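Local coordinates for protein methanogen homoaconitase large subunit (Methanocaldococcus jannaschii, PDB 4KP2) that forms the large subunit of a [4Fe-4S] hydro-lyase that reversibly dehydrates (R)-homocitrate to cis-homoaconitate and hydrates the latter to homoisocitrate, at residues 122-127 with 249-254; 126-131 with 142-147. All coordinates share one frame; numbering follows the deposited sequence.

Contact 1. Residues 122-127 with 249-254; sequences ILAENY and YDYLKK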
# COMPACT_ATOMS: atom_id res chain seq x y z
N ILE A 122 -3.43 -9.51 15.15
CA ILE A 122 -4.66 -9.06 15.78
C ILE A 122 -5.09 -10.04 16.86
O ILE A 122 -5.49 -9.65 17.96
CB ILE A 122 -5.80 -8.91 14.75
CG1 ILE A 122 -5.49 -7.77 13.78
CG2 ILE A 122 -7.13 -8.66 15.44
CD1 ILE A 122 -6.55 -7.58 12.72
N LEU A 123 -4.98 -11.33 16.54
CA LEU A 123 -5.38 -12.39 17.45
C LEU A 123 -4.52 -12.37 18.71
O LEU A 123 -4.99 -12.68 19.81
CB LEU A 123 -5.26 -13.75 16.76
CG LEU A 123 -6.41 -14.74 16.94
CD1 LEU A 123 -7.72 -14.10 16.52
CD2 LEU A 123 -6.15 -16.01 16.15
N ALA A 124 -3.25 -12.00 18.55
CA ALA A 124 -2.32 -11.92 19.67
C ALA A 124 -2.52 -10.64 20.47
O ALA A 124 -2.15 -10.57 21.65
CB ALA A 124 -0.89 -12.02 19.18
N GLU A 125 -3.11 -9.64 19.84
CA GLU A 125 -3.26 -8.33 20.46
C GLU A 125 -4.52 -8.18 21.30
O GLU A 125 -4.63 -7.24 22.09
CB GLU A 125 -3.22 -7.22 19.41
CG GLU A 125 -1.83 -6.85 18.93
CD GLU A 125 -1.85 -5.72 17.92
OE1 GLU A 125 -2.95 -5.20 17.63
OE2 GLU A 125 -0.77 -5.36 17.41
N ASN A 126 -5.48 -9.09 21.13
CA ASN A 126 -6.77 -8.91 21.79
C ASN A 126 -7.62 -10.17 21.96
O ASN A 126 -8.81 -10.07 22.27
CB ASN A 126 -7.58 -7.84 21.04
CG ASN A 126 -8.54 -7.09 21.94
OD1 ASN A 126 -9.72 -7.41 22.01
ND2 ASN A 126 -8.02 -6.08 22.63
N TYR A 127 -7.04 -11.35 21.78
CA TYR A 127 -7.83 -12.57 21.85
C TYR A 127 -7.16 -13.75 22.56
O TYR A 127 -7.66 -14.24 23.57
CB TYR A 127 -8.30 -12.99 20.46
CG TYR A 127 -9.24 -12.01 19.81
CD1 TYR A 127 -10.57 -11.91 20.22
CD2 TYR A 127 -8.81 -11.18 18.79
CE1 TYR A 127 -11.43 -11.01 19.62
CE2 TYR A 127 -9.67 -10.27 18.19
CZ TYR A 127 -10.98 -10.19 18.61
OH TYR A 127 -11.84 -9.30 18.02
N TYR A 249 2.17 -12.57 30.79
CA TYR A 249 1.10 -11.83 31.45
C TYR A 249 1.28 -10.32 31.30
O TYR A 249 0.31 -9.58 31.21
CB TYR A 249 1.01 -12.20 32.93
CG TYR A 249 0.78 -13.67 33.19
CD1 TYR A 249 -0.34 -14.32 32.68
CD2 TYR A 249 1.67 -14.41 33.96
CE1 TYR A 249 -0.55 -15.66 32.92
CE2 TYR A 249 1.47 -15.75 34.20
CZ TYR A 249 0.35 -16.37 33.68
OH TYR A 249 0.14 -17.71 33.92
N ASP A 250 2.54 -9.88 31.26
CA ASP A 250 2.84 -8.46 31.10
C ASP A 250 2.39 -7.95 29.74
O ASP A 250 1.97 -6.80 29.60
CB ASP A 250 4.34 -8.20 31.29
CG ASP A 250 4.80 -8.45 32.71
OD1 ASP A 250 3.98 -8.30 33.64
OD2 ASP A 250 5.98 -8.81 32.90
N TYR A 251 2.48 -8.81 28.73
CA TYR A 251 2.04 -8.47 27.39
C TYR A 251 0.53 -8.35 27.33
O TYR A 251 -0.02 -7.56 26.56
CB TYR A 251 2.53 -9.54 26.40
CG TYR A 251 2.04 -9.34 24.98
CD1 TYR A 251 2.67 -8.45 24.12
CD2 TYR A 251 0.94 -10.05 24.50
CE1 TYR A 251 2.22 -8.27 22.83
CE2 TYR A 251 0.49 -9.88 23.21
CZ TYR A 251 1.14 -8.99 22.37
OH TYR A 251 0.69 -8.81 21.08
N LEU A 252 -0.16 -9.15 28.15
CA LEU A 252 -1.61 -9.13 28.18
C LEU A 252 -2.13 -7.93 28.96
O LEU A 252 -3.33 -7.65 28.97
CB LEU A 252 -2.15 -10.43 28.79
CG LEU A 252 -1.73 -11.72 28.06
CD1 LEU A 252 -2.34 -12.94 28.73
CD2 LEU A 252 -2.13 -11.65 26.60
N LYS A 253 -1.22 -7.22 29.62
CA LYS A 253 -1.57 -6.00 30.34
C LYS A 253 -1.43 -4.79 29.43
O LYS A 253 -2.26 -3.88 29.45
CB LYS A 253 -0.68 -5.82 31.57
CG LYS A 253 -0.89 -6.86 32.65
CD LYS A 253 -0.24 -6.42 33.95
CE LYS A 253 1.24 -6.13 33.76
NZ LYS A 253 1.87 -5.62 35.01
N LYS A 254 -0.36 -4.78 28.64
CA LYS A 254 -0.04 -3.67 27.76
C LYS A 254 -1.00 -3.58 26.57
O LYS A 254 -1.29 -2.49 26.08
CB LYS A 254 1.41 -3.79 27.29
CG LYS A 254 1.77 -2.99 26.06
CD LYS A 254 3.26 -3.10 25.76
CE LYS A 254 3.57 -2.72 24.32
NZ LYS A 254 3.00 -3.71 23.36
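A124 and E125 of helix 119-126 meet Y251 of helix 246-254. The two backbones stay well apart. Their closest CA atoms are those of E125 and L252, 7.9 Å from each other, and only 107 Å² of surface is buried. The Y251 side chain makes the contact across this distance. Its CG is anti to the backbone N (chi1 175°), and the ring reaches across to the backbone of A124. The carbonyl oxygen of A124 lies in the plane of the ring, at its edge, 3.1 Å from Y251 CE2. The hydroxyl sits beside the same oxygen and gives it a weak hydrogen bond, with Y251 OH 3.4 Å from A124 O. R256 NH1 donates a further hydrogen bond to A124 O, so this carbonyl of a buried residue has two donors, one of them weak. Helix 119-126 belongs to an alpha/beta part of the aconitase fold. It lies in the connection between strands 111-112 and 133-136 of one parallel sheet, and L123 packs on strands 49-53 and 77-80. Helix 246-254 follows strand 239-242 of the mixed sheet. E125 brushes the tyrosine with its aliphatic part: E125 CG is 3.8 Å from Y251 OH. Its carboxylate plane is turned 50° from the ring. Beyond CG the chain runs straight on, and the acid is gripped at both oxygens, OE1 by S355 OG and OE2 by Q121 NE2. The A124 side chain is about 8 Å from that of C323, a predicted ligand of the [4Fe-4S] cluster.

Contact 2. Residues 126-131 with 142-147; sequences NYVLPN and CTHGAF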
# COMPACT_ATOMS: atom_id res chain seq x y z
N ASN A 126 -5.48 -9.09 21.13
CA ASN A 126 -6.77 -8.91 21.79
C ASN A 126 -7.62 -10.17 21.96
O ASN A 126 -8.81 -10.07 22.27
CB ASN A 126 -7.58 -7.84 21.04
CG ASN A 126 -8.54 -7.09 21.94
OD1 ASN A 126 -9.72 -7.41 22.01
ND2 ASN A 126 -8.02 -6.08 22.63
N TYR A 127 -7.04 -11.35 21.78
CA TYR A 127 -7.83 -12.57 21.85
C TYR A 127 -7.16 -13.75 22.56
O TYR A 127 -7.66 -14.24 23.57
CB TYR A 127 -8.30 -12.99 20.46
CG TYR A 127 -9.24 -12.01 19.81
CD1 TYR A 127 -10.57 -11.91 20.22
CD2 TYR A 127 -8.81 -11.18 18.79
CE1 TYR A 127 -11.43 -11.01 19.62
CE2 TYR A 127 -9.67 -10.27 18.19
CZ TYR A 127 -10.98 -10.19 18.61
OH TYR A 127 -11.84 -9.30 18.02
N VAL A 128 -6.03 -14.20 22.02
CA VAL A 128 -5.39 -15.44 22.48
C VAL A 128 -4.97 -15.43 23.95
O VAL A 128 -4.07 -14.69 24.35
CB VAL A 128 -4.16 -15.79 21.62
CG1 VAL A 128 -3.50 -17.05 22.15
CG2 VAL A 128 -4.56 -15.97 20.17
N LEU A 129 -5.62 -16.28 24.74
CA LEU A 129 -5.26 -16.47 26.14
C LEU A 129 -4.54 -17.80 26.31
O LEU A 129 -4.71 -18.70 25.50
CB LEU A 129 -6.51 -16.44 27.03
CG LEU A 129 -7.17 -15.08 27.26
CD1 LEU A 129 -8.42 -15.25 28.12
CD2 LEU A 129 -6.19 -14.13 27.91
N PRO A 130 -3.70 -17.91 27.36
CA PRO A 130 -3.00 -19.16 27.65
C PRO A 130 -3.95 -20.34 27.85
O PRO A 130 -5.12 -20.14 28.16
CB PRO A 130 -2.27 -18.85 28.96
CG PRO A 130 -2.03 -17.39 28.90
CD PRO A 130 -3.25 -16.82 28.24
N ASN A 131 -3.43 -21.55 27.64
CA ASN A 131 -4.19 -22.80 27.81
C ASN A 131 -5.34 -22.99 26.81
O ASN A 131 -6.06 -23.99 26.88
CB ASN A 131 -4.70 -22.95 29.25
CG ASN A 131 -3.59 -22.82 30.27
OD1 ASN A 131 -2.43 -23.08 29.99
ND2 ASN A 131 -3.96 -22.41 31.48
N CYS A 142 0.14 -21.63 14.35
CA CYS A 142 1.05 -22.12 15.38
C CYS A 142 1.76 -21.00 16.13
O CYS A 142 2.37 -21.23 17.17
CB CYS A 142 2.08 -23.07 14.76
SG CYS A 142 3.00 -22.36 13.38
N THR A 143 1.67 -19.78 15.59
CA THR A 143 2.28 -18.60 16.20
C THR A 143 1.76 -18.37 17.61
O THR A 143 2.49 -17.92 18.49
CB THR A 143 2.00 -17.35 15.34
OG1 THR A 143 2.43 -17.58 13.99
CG2 THR A 143 2.73 -16.14 15.90
N HIS A 144 0.49 -18.70 17.83
CA HIS A 144 -0.18 -18.42 19.10
C HIS A 144 0.16 -19.44 20.18
O HIS A 144 -0.51 -19.50 21.21
CB HIS A 144 -1.70 -18.36 18.88
CG HIS A 144 -2.10 -17.50 17.73
ND1 HIS A 144 -2.01 -16.13 17.76
CD2 HIS A 144 -2.59 -17.82 16.51
CE1 HIS A 144 -2.43 -15.64 16.60
NE2 HIS A 144 -2.79 -16.64 15.83
N GLY A 145 1.19 -20.23 19.94
CA GLY A 145 1.69 -21.16 20.94
C GLY A 145 2.63 -20.45 21.89
O GLY A 145 3.09 -21.03 22.88
N ALA A 146 2.92 -19.19 21.59
CA ALA A 146 3.79 -18.37 22.42
C ALA A 146 3.06 -17.90 23.67
O ALA A 146 3.68 -17.41 24.62
CB ALA A 146 4.31 -17.18 21.63
N PHE A 147 1.74 -18.05 23.66
CA PHE A 147 0.91 -17.70 24.81
C PHE A 147 0.74 -18.89 25.74
O PHE A 147 0.15 -18.77 26.81
CB PHE A 147 -0.46 -17.20 24.34
CG PHE A 147 -0.42 -15.85 23.69
CD1 PHE A 147 -0.12 -15.73 22.34
CD2 PHE A 147 -0.68 -14.70 24.42
CE1 PHE A 147 -0.08 -14.48 21.73
CE2 PHE A 147 -0.64 -13.46 23.82
CZ PHE A 147 -0.34 -13.35 22.47
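V128 lies over one face of the F147 ring. Its CB is 4.2 Å from the ring centroid and 14° off the ring normal, a CH-pi contact offset toward the rim. The two side chains cross at about a right angle. CG1 is the branch that presses on the phenylalanine, with V128 CG1 3.6 Å from F147 CD1. It is anti to the backbone N (chi1 178°), and this rotation turns the other methyl to H144: V128 CG2 is 3.5 Å from H144 ND1, approaching the imidazole obliquely. One valine thus touches two aromatic side chains, one with each methyl. Its carbonyl is used as well, since V128 O is 3.4 Å from F147 CD2 and accepts a hydrogen bond from R256 NH1. With an alanine at F147 the ring would be gone, and V128 CB and CG1 would probably lose the face they lie on. P130 comes close to the backbone of F147 instead of its ring, with P130 CB 3.2 Å from F147 O. Here the main chains are nearest, the CA atoms of P130 and F147 being 5.0 Å apart. The H144 ring also meets that of H120, with planes at about 75°. Its side chain is about 6 Å from that of C323, a predicted cluster ligand, so this packing borders the probable iron-sulfur site. The two loops flank strand 133-136, one leading in from helix 119-126 and the other leading on to strand 150-153. A146 rests on helix 222-230, while F147 packs on A124 of helix 119-126 and on L252 of helix 246-254.

How the contacts relate
The two contacts lie side by side, their centres 9 Å apart, and share N126 and Y127. Along the chain, helix 119-126 comes first, then the loop of 126-131, strand 133-136, the loop of 142-147 and, much later, helix 246-254. A probable hydrogen bond between L123 O and V128 N, 2.9 Å apart, ties helix 119-126 to the loop that follows. The F147 ring reaches from contact 2 into contact 1: F147 CZ is 3.4 Å from A124 O, and F147 CE2 is 3.6 Å from L252 CD2. L123 also packs on H144. The two contacts thus form one buried patch joining helix 119-126, the loops around strand 133-136 and helix 246-254, near the probable cluster site.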